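Local coordinates for regulatory protein SdiA (PDB 4LFU) that senses acyl-homoserine lactone autoinducers made by other bacteria and activates transcription, notably from a promoter upstream of the ftsQAZ cell-division genes, at residues L14-F17 against Q18-E21; S69-A73 against K74-A78; A109-H113 against G114-G118. One frame throughout, in Å; residues are numbered along the deposited sequence.

In the fold
The three contacts follow one another along the chain, each closing before the next opens, so none nests in or crosses another. Contact 1 comes first, in the last turn of helix 6-19, where the chain bends toward helix 23-36; helix 147-167 packs against it as well. Contact 2 closes the C-terminal end of helix 65-73, and contact 3 turns the chain from helix 104-112 into strand 117-124 of the antiparallel sheet. Contacts 2 and 3 touch: the CB of A109 packs against the rings of Y70 and F76, joining the two helix ends within the autoinducer-binding domain. Contact 1 lies apart, with its nearest atoms about 18 Å from those of contact 3.

Contact 1: L14-F17 against Q18-E21; sequences LLRF and QRME
Q18 N donates to L14 O at 2.9 Å, and one residue further on R19 N reaches L15 O at 3.0 Å; these are the i to i+4 bonds of the last turn of helix 6-19. Alongside them, the Q18 side chain lies back over the turn, its CG 3.3 Å from L14 O, and its extended end brings NE2 to 3.6 Å from L15 CD2. On another side of the helix, F17 and M20 run side by side in the same direction. M20 SD sits 3.6 Å from F17 CD1, obliquely to the ring at 46° from its normal, while CE rides over the rim of one ring face. F17 has CG beside its backbone N (chi1 -77°), and M20 keeps the same kind of first torsion with an extended chain beyond CG, which lays the thioether along the ring. CE also comes close to R16 O. Helices 23-36 and 147-167 bury this pair: F17 meets L157 and S161, and both side chains touch E29.

R16 and R19 also lie side by side, with R19 CD 3.1 Å from R16 O and the two guanidinium planes inclined at 58°. Each has its own acidic partner, R16 in a salt bridge with E29 and R19 with E25. The arrangement is a helix C-terminal turn carrying a Met-aromatic contact, packed against helices 23-36 and 147-167.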
# COMPACT_ATOMS: atom_id res chain seq x y z
N LEU A 14 2.25 20.68 1.52
CA LEU A 14 2.19 20.04 0.21
C LEU A 14 3.03 20.80 -0.79
O LEU A 14 3.80 20.22 -1.55
CB LEU A 14 0.74 19.95 -0.29
CG LEU A 14 -0.13 19.02 0.54
CD1 LEU A 14 -1.59 19.10 0.14
CD2 LEU A 14 0.39 17.58 0.44
N LEU A 15 2.89 22.12 -0.78
CA LEU A 15 3.65 22.95 -1.70
C LEU A 15 5.15 22.90 -1.42
O LEU A 15 5.94 22.74 -2.35
CB LEU A 15 3.11 24.39 -1.73
CG LEU A 15 1.98 24.63 -2.74
CD1 LEU A 15 1.12 25.87 -2.39
CD2 LEU A 15 2.54 24.72 -4.19
N ARG A 16 5.53 23.01 -0.15
CA ARG A 16 6.94 22.89 0.25
C ARG A 16 7.59 21.59 -0.18
O ARG A 16 8.68 21.61 -0.69
CB ARG A 16 7.12 23.08 1.75
CG ARG A 16 7.62 24.45 2.14
CD ARG A 16 7.98 24.48 3.60
NE ARG A 16 7.39 25.64 4.25
CZ ARG A 16 7.19 25.76 5.56
NH1 ARG A 16 7.52 24.76 6.38
NH2 ARG A 16 6.64 26.87 6.04
N PHE A 17 6.91 20.46 0.01
CA PHE A 17 7.48 19.16 -0.41
C PHE A 17 7.44 18.95 -1.92
O PHE A 17 8.32 18.28 -2.47
CB PHE A 17 6.80 17.99 0.30
CG PHE A 17 7.26 17.80 1.72
CD1 PHE A 17 8.51 17.21 1.99
CD2 PHE A 17 6.46 18.20 2.79
CE1 PHE A 17 8.94 17.02 3.29
CE2 PHE A 17 6.88 18.00 4.10
CZ PHE A 17 8.13 17.41 4.35
N GLN A 18 6.43 19.52 -2.56
CA GLN A 18 6.35 19.54 -4.03
C GLN A 18 7.59 20.21 -4.65
O GLN A 18 8.18 19.69 -5.60
CB GLN A 18 5.09 20.28 -4.51
CG GLN A 18 3.85 19.42 -4.77
CD GLN A 18 2.57 20.27 -4.97
OE1 GLN A 18 1.48 19.91 -4.49
NE2 GLN A 18 2.70 21.41 -5.66
N ARG A 19 7.99 21.35 -4.09
CA ARG A 19 9.04 22.16 -4.69
C ARG A 19 10.49 21.74 -4.35
O ARG A 19 11.44 22.27 -4.92
CB ARG A 19 8.77 23.66 -4.40
CG ARG A 19 9.76 24.37 -3.47
CD ARG A 19 9.30 24.38 -2.02
NE ARG A 19 10.37 24.39 -0.99
CZ ARG A 19 11.67 24.11 -1.17
NH1 ARG A 19 12.16 23.79 -2.36
NH2 ARG A 19 12.50 24.15 -0.12
N MET A 20 10.66 20.78 -3.44
CA MET A 20 12.00 20.34 -3.04
C MET A 20 12.77 19.67 -4.17
O MET A 20 12.19 18.93 -4.96
CB MET A 20 11.93 19.45 -1.80
CG MET A 20 11.76 20.28 -0.54
SD MET A 20 11.18 19.39 0.89
CE MET A 20 10.41 20.72 1.81
N GLU A 21 14.07 19.95 -4.23
CA GLU A 21 14.93 19.50 -5.33
C GLU A 21 16.02 18.53 -4.88
O GLU A 21 16.67 17.90 -5.73
CB GLU A 21 15.60 20.70 -6.01
CG GLU A 21 14.71 21.48 -6.97
CD GLU A 21 15.46 22.63 -7.67
OE1 GLU A 21 16.58 22.38 -8.21
OE2 GLU A 21 14.94 23.78 -7.70

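Contact 2: S69-A73 against K74-A78; sequences SYYQA and KNFLA
The backbone of helix 65-73 ends as K74 N donates to Y70 O at 3.0 Å, F76 N reaches back to Y71 O at 3.1 Å, nearly along the C=O axis, and N75, with a positive phi of 56°, adds a weak bond from its N to Q72 O. Y71 and F76 carry the apolar part. F76 CB sits over the centre of one face of the Y71 ring, 3.8 Å from its centroid, while the F76 ring presents its edge to that same ring in an offset edge-to-face pair with planes at 87°. With CG opposite the backbone N (chi1 -179°), the Y71 ring reaches forward, past the helix end, beside F76 and L77, and its hydroxyl is hydrogen-bonded to D80. Y70 is met by K74, whose CG makes a CH-pi contact over the ring face, 4.1 Å from the centroid. A bend at chi2 of K74 then carries CE along the ring to 3.8 Å from Y70 CE1. F76 CE2, on the ring's rim, approaches Y70 obliquely, while P105 and L106 of helix 104-112 pack on the same phenyl group.

Y71 O is shared: a water donates to it at 2.9 Å and accepts from L77 N, stitching the first residues beyond the turn to the helix end. The F76 N to Y71 O bond, the weak N75 N to Q72 O bond and the positive phi of N75 make a Schellman motif, which ends this helix of the autoinducer-binding domain.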
# COMPACT_ATOMS: atom_id res chain seq x y z
N SER A 69 25.04 3.77 15.92
CA SER A 69 26.10 2.77 15.91
C SER A 69 25.87 1.70 16.99
O SER A 69 26.11 0.51 16.76
CB SER A 69 27.45 3.49 16.07
OG SER A 69 28.52 2.58 16.06
N TYR A 70 25.34 2.13 18.14
CA TYR A 70 25.01 1.24 19.28
C TYR A 70 23.79 0.37 19.00
O TYR A 70 23.80 -0.82 19.28
CB TYR A 70 24.79 2.07 20.56
CG TYR A 70 24.69 1.28 21.85
CD1 TYR A 70 25.85 0.80 22.50
CD2 TYR A 70 23.47 1.04 22.44
CE1 TYR A 70 25.77 0.09 23.70
CE2 TYR A 70 23.36 0.31 23.65
CZ TYR A 70 24.52 -0.17 24.27
OH TYR A 70 24.39 -0.89 25.46
N TYR A 71 22.73 1.00 18.50
CA TYR A 71 21.51 0.29 18.02
C TYR A 71 21.83 -0.81 17.00
O TYR A 71 21.23 -1.88 17.04
CB TYR A 71 20.54 1.34 17.45
CG TYR A 71 19.21 0.88 16.92
CD1 TYR A 71 19.11 0.22 15.69
CD2 TYR A 71 18.02 1.18 17.59
CE1 TYR A 71 17.87 -0.14 15.17
CE2 TYR A 71 16.78 0.81 17.07
CZ TYR A 71 16.73 0.15 15.87
OH TYR A 71 15.53 -0.22 15.36
N GLN A 72 22.77 -0.54 16.10
CA GLN A 72 23.22 -1.49 15.07
C GLN A 72 24.02 -2.66 15.62
O GLN A 72 23.79 -3.81 15.23
CB GLN A 72 24.01 -0.77 13.97
CG GLN A 72 23.13 0.11 13.07
CD GLN A 72 23.94 0.96 12.09
OE1 GLN A 72 25.00 1.49 12.44
NE2 GLN A 72 23.44 1.09 10.86
N ALA A 73 24.97 -2.35 16.51
CA ALA A 73 25.83 -3.34 17.18
C ALA A 73 25.05 -4.26 18.12
O ALA A 73 25.41 -5.42 18.29
CB ALA A 73 26.96 -2.65 17.95
N LYS A 74 23.97 -3.74 18.73
CA LYS A 74 23.17 -4.59 19.61
C LYS A 74 22.05 -5.32 18.88
O LYS A 74 21.32 -6.08 19.50
CB LYS A 74 22.61 -3.79 20.79
CG LYS A 74 23.66 -3.15 21.69
CD LYS A 74 24.41 -4.22 22.46
CE LYS A 74 25.68 -3.66 23.06
NZ LYS A 74 26.44 -4.76 23.72
N ASN A 75 21.90 -5.10 17.58
CA ASN A 75 20.83 -5.71 16.78
C ASN A 75 19.45 -5.39 17.36
O ASN A 75 18.58 -6.25 17.43
CB ASN A 75 21.05 -7.23 16.58
CG ASN A 75 20.09 -7.88 15.53
OD1 ASN A 75 19.75 -9.05 15.67
ND2 ASN A 75 19.68 -7.12 14.50
N PHE A 76 19.26 -4.14 17.76
CA PHE A 76 17.98 -3.69 18.28
C PHE A 76 16.91 -3.70 17.22
O PHE A 76 15.76 -3.58 17.54
CB PHE A 76 18.07 -2.29 18.90
CG PHE A 76 18.79 -2.24 20.24
CD1 PHE A 76 18.89 -3.36 21.06
CD2 PHE A 76 19.32 -1.04 20.70
CE1 PHE A 76 19.53 -3.29 22.32
CE2 PHE A 76 19.97 -0.95 21.95
CZ PHE A 76 20.08 -2.09 22.75
N LEU A 77 17.30 -3.83 15.95
CA LEU A 77 16.33 -3.82 14.83
C LEU A 77 15.39 -5.03 14.92
O LEU A 77 14.18 -4.90 14.69
CB LEU A 77 17.05 -3.74 13.47
CG LEU A 77 16.20 -3.85 12.18
CD1 LEU A 77 15.22 -2.67 12.05
CD2 LEU A 77 17.10 -3.97 10.92
N ALA A 78 15.97 -6.17 15.30
CA ALA A 78 15.22 -7.43 15.55
C ALA A 78 14.10 -7.33 16.59
O ALA A 78 13.09 -8.04 16.48
CB ALA A 78 16.18 -8.57 15.93
O HOH W 1 19.96 -3.12 14.79

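Contact 3: A109-H113 against G114-G118; sequences AARAH and GLRRG
A110 O receives L115 N at 3.0 Å, the 6→1 bond of the Schellman motif that ends helix 104-112. H113 N reaches the same oxygen from the opposite face of the carbonyl plane. A110 CB also meets L115 CD1, and L115 goes on to pack against W67 and Y63.

Next comes R111, whose O is gripped from several directions. G114, whose phi is positive (113°), gives it a weak bond from its N. R116 NH1 donates at 2.7 Å in the carbonyl plane, on a lone pair and nearly straight, and a water donates at 2.7 Å while accepting from R116 NH2. The same NH1 also bonds to L115 O, from above that carbonyl plane, so the guanidinium is held in place just before strand 117-124, where R116 and R117 share R137 as backbone partner in a classic beta bulge. The R111 guanidinium lies flat on that of R116, planes 12° apart and centres 4.5 Å apart; the carbonyls that R116 binds probably offset some of the like charge.

H113, which closes segment 109-113, turns its ring back along the helix and meets W67 edge-to-face. Its ND1 donates in the ring plane to A109 O at 2.6 Å.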
# COMPACT_ATOMS: atom_id res chain seq x y z
N ALA A 109 18.58 0.90 27.23
CA ALA A 109 19.57 1.71 26.52
C ALA A 109 19.05 3.11 26.19
O ALA A 109 19.74 4.08 26.44
CB ALA A 109 20.03 1.00 25.25
N ALA A 110 17.85 3.22 25.64
CA ALA A 110 17.29 4.54 25.26
C ALA A 110 17.06 5.48 26.45
O ALA A 110 17.45 6.64 26.39
CB ALA A 110 15.98 4.37 24.45
N ARG A 111 16.42 4.99 27.50
CA ARG A 111 16.20 5.77 28.72
C ARG A 111 17.50 6.16 29.44
O ARG A 111 17.57 7.25 30.03
CB ARG A 111 15.30 5.01 29.69
CG ARG A 111 13.86 4.88 29.23
CD ARG A 111 13.03 4.30 30.34
NE ARG A 111 12.96 5.19 31.49
CZ ARG A 111 12.02 6.11 31.69
NH1 ARG A 111 11.02 6.29 30.82
NH2 ARG A 111 12.08 6.88 32.77
N ALA A 112 18.52 5.29 29.38
CA ALA A 112 19.84 5.58 29.99
C ALA A 112 20.58 6.68 29.24
O ALA A 112 21.43 7.35 29.81
CB ALA A 112 20.69 4.32 30.06
N HIS A 113 20.27 6.89 27.96
CA HIS A 113 20.93 7.94 27.20
C HIS A 113 20.11 9.22 27.16
O HIS A 113 20.52 10.23 26.56
CB HIS A 113 21.27 7.44 25.79
CG HIS A 113 22.35 6.41 25.78
ND1 HIS A 113 22.14 5.10 26.15
CD2 HIS A 113 23.67 6.51 25.49
CE1 HIS A 113 23.27 4.43 26.07
NE2 HIS A 113 24.22 5.26 25.66
N GLY A 114 18.94 9.18 27.80
CA GLY A 114 18.16 10.39 27.99
C GLY A 114 16.83 10.50 27.27
O GLY A 114 16.14 11.49 27.44
N LEU A 115 16.47 9.50 26.46
CA LEU A 115 15.15 9.49 25.79
C LEU A 115 14.00 9.19 26.76
O LEU A 115 14.06 8.24 27.55
CB LEU A 115 15.10 8.49 24.63
CG LEU A 115 15.61 8.80 23.21
CD1 LEU A 115 15.19 7.65 22.29
CD2 LEU A 115 15.10 10.14 22.68
N ARG A 116 12.93 9.96 26.64
CA ARG A 116 11.75 9.79 27.51
C ARG A 116 10.44 9.54 26.75
O ARG A 116 9.59 8.81 27.22
CB ARG A 116 11.60 11.00 28.48
CG ARG A 116 12.74 11.14 29.56
CD ARG A 116 12.78 9.95 30.54
NE ARG A 116 13.86 10.05 31.53
CZ ARG A 116 15.04 9.42 31.45
NH1 ARG A 116 15.32 8.64 30.42
NH2 ARG A 116 15.96 9.58 32.41
N ARG A 117 10.28 10.16 25.58
CA ARG A 117 8.99 10.23 24.89
C ARG A 117 9.19 10.24 23.37
O ARG A 117 10.23 10.70 22.88
CB ARG A 117 8.20 11.50 25.32
CG ARG A 117 7.85 11.65 26.82
CD ARG A 117 6.71 10.72 27.29
NE ARG A 117 6.36 10.95 28.70
CZ ARG A 117 6.88 10.32 29.76
NH1 ARG A 117 7.82 9.39 29.62
NH2 ARG A 117 6.47 10.62 30.99
N GLY A 118 8.20 9.73 22.65
CA GLY A 118 8.21 9.80 21.19
C GLY A 118 6.93 9.30 20.56
O GLY A 118 6.01 8.89 21.24
O HOH W 2 18.60 9.08 31.80